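Local coordinates for oxetanocin-like protein (Pyrococcus furiosus, PDB 1XX7), which probably hydrolyses 2'-deoxyribonucleoside 5'-phosphates to the deoxynucleoside and phosphate, as a metal-dependent phosphohydrolase of the HD-domain superfamily, at residues G26-E36 with Y143-F154. Residues are numbered along the deposited sequence; the frame is centred on the assembly and turned at random.
Sequences GWLIKGVPNPE and YELSGAKNLSEF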
loop_
_atom_site.group_PDB
_atom_site.type_symbol
_atom_site.label_atom_id
_atom_site.label_comp_id
_atom_site.label_asym_id
_atom_site.label_seq_id
_atom_site.Cartn_x
_atom_site.Cartn_y
_atom_site.Cartn_z
ATOM N N GLY A 26 0.143 -10.480 13.369
ATOM C CA GLY A 26 -0.533 -9.839 14.497
ATOM C C GLY A 26 -1.036 -8.435 14.135
ATOM O O GLY A 26 -2.220 -8.139 14.273
ATOM N N TRP A 27 -0.149 -7.587 13.610
ATOM C CA TRP A 27 -0.556 -6.223 13.198
ATOM C C TRP A 27 -1.651 -6.294 12.110
ATOM O O TRP A 27 -2.658 -5.604 12.174
ATOM C CB TRP A 27 0.642 -5.386 12.699
ATOM C CG TRP A 27 1.892 -5.461 13.574
ATOM C CD1 TRP A 27 3.135 -5.830 13.172
ATOM C CD2 TRP A 27 1.998 -5.168 14.994
ATOM N NE1 TRP A 27 4.000 -5.803 14.230
ATOM C CE2 TRP A 27 3.346 -5.377 15.357
ATOM C CE3 TRP A 27 1.083 -4.745 15.985
ATOM C CZ2 TRP A 27 3.819 -5.195 16.676
ATOM C CZ3 TRP A 27 1.560 -4.554 17.323
ATOM C CH2 TRP A 27 2.909 -4.801 17.649
ATOM N N LEU A 28 -1.430 -7.154 11.131
ATOM C CA LEU A 28 -2.187 -7.145 9.918
ATOM C C LEU A 28 -3.636 -7.517 10.185
ATOM O O LEU A 28 -4.577 -6.866 9.692
ATOM C CB LEU A 28 -1.508 -8.088 8.927
ATOM C CG LEU A 28 -2.040 -8.379 7.539
ATOM C CD1 LEU A 28 -0.975 -9.015 6.642
ATOM C CD2 LEU A 28 -3.263 -9.298 7.659
ATOM N N ILE A 29 -3.795 -8.529 11.015
ATOM C CA ILE A 29 -5.085 -8.994 11.441
ATOM C C ILE A 29 -5.834 -7.977 12.342
ATOM O O ILE A 29 -7.048 -7.934 12.317
ATOM C CB ILE A 29 -4.951 -10.376 12.125
ATOM C CG1 ILE A 29 -4.485 -11.403 11.072
ATOM C CG2 ILE A 29 -6.297 -10.814 12.693
ATOM C CD1 ILE A 29 -4.057 -12.692 11.592
ATOM N N LYS A 30 -5.096 -7.208 13.138
ATOM C CA LYS A 30 -5.620 -6.094 13.848
ATOM C C LYS A 30 -6.116 -4.925 12.970
ATOM O O LYS A 30 -6.804 -4.071 13.464
ATOM C CB LYS A 30 -4.592 -5.549 14.830
ATOM C CG LYS A 30 -4.352 -6.429 16.012
ATOM C CD LYS A 30 -5.497 -6.312 16.976
ATOM C CE LYS A 30 -5.368 -7.240 18.134
ATOM N NZ LYS A 30 -6.343 -6.739 19.188
ATOM N N GLY A 31 -5.736 -4.863 11.702
ATOM C CA GLY A 31 -6.133 -3.751 10.850
ATOM C C GLY A 31 -5.079 -2.686 10.682
ATOM O O GLY A 31 -5.337 -1.638 10.095
ATOM N N VAL A 32 -3.892 -2.913 11.225
ATOM C CA VAL A 32 -2.793 -1.993 10.973
ATOM C C VAL A 32 -2.519 -2.057 9.466
ATOM O O VAL A 32 -2.292 -3.137 8.929
ATOM C CB VAL A 32 -1.537 -2.343 11.744
ATOM C CG1 VAL A 32 -0.331 -1.421 11.262
ATOM C CG2 VAL A 32 -1.779 -2.233 13.224
ATOM N N PRO A 33 -2.591 -0.894 8.785
ATOM C CA PRO A 33 -2.647 -0.825 7.314
ATOM C C PRO A 33 -1.425 -1.225 6.462
ATOM O O PRO A 33 -1.598 -1.766 5.330
ATOM C CB PRO A 33 -3.050 0.651 7.033
ATOM C CG PRO A 33 -2.650 1.406 8.178
ATOM C CD PRO A 33 -2.768 0.450 9.406
ATOM N N ASN A 34 -0.223 -0.946 6.932
ATOM C CA ASN A 34 0.941 -1.374 6.143
ATOM C C ASN A 34 1.924 -1.969 7.109
ATOM O O ASN A 34 2.910 -1.371 7.421
ATOM C CB ASN A 34 1.561 -0.208 5.333
ATOM C CG ASN A 34 0.754 0.118 4.031
ATOM O OD1 ASN A 34 0.292 1.252 3.832
ATOM N ND2 ASN A 34 0.570 -0.882 3.176
ATOM N N PRO A 35 1.608 -3.158 7.624
ATOM C CA PRO A 35 2.337 -3.654 8.746
ATOM C C PRO A 35 3.823 -3.979 8.354
ATOM O O PRO A 35 4.077 -4.325 7.210
ATOM C CB PRO A 35 1.562 -4.916 9.111
ATOM C CG PRO A 35 0.966 -5.352 7.836
ATOM C CD PRO A 35 0.558 -4.094 7.179
ATOM N N GLU A 36 4.753 -3.827 9.301
ATOM C CA GLU A 36 6.158 -4.282 9.158
ATOM C C GLU A 36 6.275 -5.735 8.707
ATOM O O GLU A 36 5.419 -6.552 8.928
ATOM C CB GLU A 36 6.905 -4.108 10.465
ATOM C CG GLU A 36 6.271 -4.899 11.647
ATOM C CD GLU A 36 7.212 -5.168 12.789
ATOM O OE1 GLU A 36 8.389 -4.690 12.764
ATOM O OE2 GLU A 36 6.758 -5.835 13.734
ATOM N N TYR A 143 2.500 2.062 16.454
ATOM C CA TYR A 143 1.288 1.900 15.640
ATOM C C TYR A 143 0.095 2.637 16.244
ATOM O O TYR A 143 -0.696 3.157 15.519
ATOM C CB TYR A 143 0.948 0.435 15.318
ATOM C CG TYR A 143 1.813 -0.180 14.242
ATOM C CD1 TYR A 143 2.244 0.567 13.107
ATOM C CD2 TYR A 143 2.193 -1.514 14.335
ATOM C CE1 TYR A 143 3.094 -0.039 12.102
ATOM C CE2 TYR A 143 2.960 -2.122 13.351
ATOM C CZ TYR A 143 3.424 -1.381 12.242
ATOM O OH TYR A 143 4.198 -2.051 11.353
ATOM N N GLU A 144 0.023 2.726 17.563
ATOM C CA GLU A 144 -0.951 3.574 18.237
ATOM C C GLU A 144 -0.811 5.072 17.916
ATOM O O GLU A 144 -1.802 5.739 17.723
ATOM C CB GLU A 144 -0.869 3.373 19.735
ATOM C CG GLU A 144 -1.341 1.983 20.170
ATOM C CD GLU A 144 -1.130 1.698 21.664
ATOM O OE1 GLU A 144 -0.642 2.582 22.410
ATOM O OE2 GLU A 144 -1.457 0.572 22.094
ATOM N N LEU A 145 0.410 5.576 17.845
ATOM C CA LEU A 145 0.659 6.934 17.404
ATOM C C LEU A 145 0.108 7.259 15.983
ATOM O O LEU A 145 -0.225 8.391 15.697
ATOM C CB LEU A 145 2.170 7.208 17.464
ATOM C CG LEU A 145 2.862 7.366 18.836
ATOM C CD1 LEU A 145 4.335 7.776 18.605
ATOM C CD2 LEU A 145 2.161 8.436 19.660
ATOM N N SER A 146 0.037 6.262 15.118
ATOM C CA SER A 146 -0.449 6.410 13.741
ATOM C C SER A 146 -1.906 6.001 13.619
ATOM O O SER A 146 -2.452 6.036 12.527
ATOM C CB SER A 146 0.381 5.526 12.771
ATOM O OG SER A 146 1.722 5.977 12.802
ATOM N N GLY A 147 -2.523 5.577 14.734
ATOM C CA GLY A 147 -3.956 5.505 14.816
ATOM C C GLY A 147 -4.608 4.265 15.379
ATOM O O GLY A 147 -5.823 4.288 15.644
ATOM N N ALA A 148 -3.842 3.196 15.600
ATOM C CA ALA A 148 -4.444 1.958 16.119
ATOM C C ALA A 148 -4.968 2.152 17.560
ATOM O O ALA A 148 -4.254 2.679 18.401
ATOM C CB ALA A 148 -3.457 0.844 16.074
ATOM N N LYS A 149 -6.204 1.713 17.821
ATOM C CA LYS A 149 -6.807 1.780 19.156
ATOM C C LYS A 149 -7.012 0.399 19.798
ATOM O O LYS A 149 -7.594 0.311 20.858
ATOM C CB LYS A 149 -8.171 2.510 19.091
ATOM C CG LYS A 149 -8.061 4.008 18.781
ATOM C CD LYS A 149 -9.452 4.688 18.789
ATOM N N ASN A 150 -6.533 -0.656 19.139
ATOM C CA ASN A 150 -6.883 -2.035 19.445
ATOM C C ASN A 150 -5.674 -2.959 19.716
ATOM O O ASN A 150 -5.748 -4.162 19.528
ATOM C CB ASN A 150 -7.748 -2.593 18.304
ATOM C CG ASN A 150 -7.036 -2.577 16.894
ATOM O OD1 ASN A 150 -6.000 -1.927 16.658
ATOM N ND2 ASN A 150 -7.622 -3.306 15.971
ATOM N N LEU A 151 -4.576 -2.381 20.178
ATOM C CA LEU A 151 -3.317 -3.084 20.379
ATOM C C LEU A 151 -2.867 -3.151 21.867
ATOM O O LEU A 151 -1.721 -3.463 22.132
ATOM C CB LEU A 151 -2.196 -2.352 19.606
ATOM C CG LEU A 151 -2.419 -2.075 18.121
ATOM C CD1 LEU A 151 -1.105 -1.562 17.533
ATOM C CD2 LEU A 151 -2.878 -3.345 17.363
ATOM N N SER A 152 -3.751 -2.863 22.825
ATOM C CA SER A 152 -3.373 -2.844 24.260
ATOM C C SER A 152 -2.851 -4.190 24.786
ATOM O O SER A 152 -1.987 -4.231 25.645
ATOM C CB SER A 152 -4.575 -2.416 25.117
ATOM O OG SER A 152 -5.570 -3.438 25.090
ATOM N N GLU A 153 -3.398 -5.277 24.276
ATOM C CA GLU A 153 -2.960 -6.600 24.650
ATOM C C GLU A 153 -1.447 -6.824 24.444
ATOM O O GLU A 153 -0.850 -7.666 25.149
ATOM C CB GLU A 153 -3.717 -7.656 23.830
ATOM C CG GLU A 153 -3.389 -7.561 22.351
ATOM C CD GLU A 153 -4.119 -8.550 21.499
ATOM O OE1 GLU A 153 -3.689 -9.735 21.439
ATOM O OE2 GLU A 153 -5.103 -8.134 20.864
ATOM N N PHE A 154 -0.836 -6.119 23.472
ATOM C CA PHE A 154 0.556 -6.397 23.101
ATOM C C PHE A 154 1.497 -5.973 24.217
ATOM O O PHE A 154 2.600 -6.485 24.344
ATOM C CB PHE A 154 0.923 -5.732 21.763
ATOM C CG PHE A 154 0.343 -6.432 20.580
ATOM C CD1 PHE A 154 0.878 -7.612 20.131
ATOM C CD2 PHE A 154 -0.783 -5.942 19.944
ATOM C CE1 PHE A 154 0.298 -8.279 19.040
ATOM C CE2 PHE A 154 -1.334 -6.592 18.860
ATOM C CZ PHE A 154 -0.808 -7.740 18.409
#
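Tyr143 presents its ring edge to one face of the Trp27 indole, Tyr143 CE2 lying 3.5 Å from Trp27 CG with the planes at 71°, an edge-to-face pair. One face of the tyrosine ring takes Val32 CG1 almost on its normal, a CH-pi contact 3.6 Å from the centroid; with chi1 at 172°, CG1 stands anti to the backbone N and over that ring. One face of Phe154 receives Trp27 CZ3 over its centre, the two rings being oblique, and Glu153 CD lies toward the rim of the opposite face. Trp27 NE1 donates, close to its ring plane, to the anti side of Glu36 OE2 at 2.8 Å, tilted somewhat out of the carboxylate plane. That oxygen is also salt-bridged to Arg24, Lys20 of the fifth subunit is the carboxylate's strongest partner, and the nickel ion is about 8 Å from the side chain. Glu36 N in turn donates to Tyr143 OH at 2.8 Å. Replacing Trp27 by an alanine would probably leave Phe154 and the Tyr143 edge facing a gap and Glu36 without its indole donor. Asn150 ND2 meets a lone pair of Lys30 O (2.7 Å) in the carbonyl plane, and Lys30 NZ returns a bond to Asn150 O at 2.7 Å. These reciprocal bonds join the Schellman end of helix 25-30 to the loop beyond helix 123-145. Within the HD-domain fold, Trp27 also packs on Met136, Gln139 and Ala140 of that longer helix, and Phe154 on Met136.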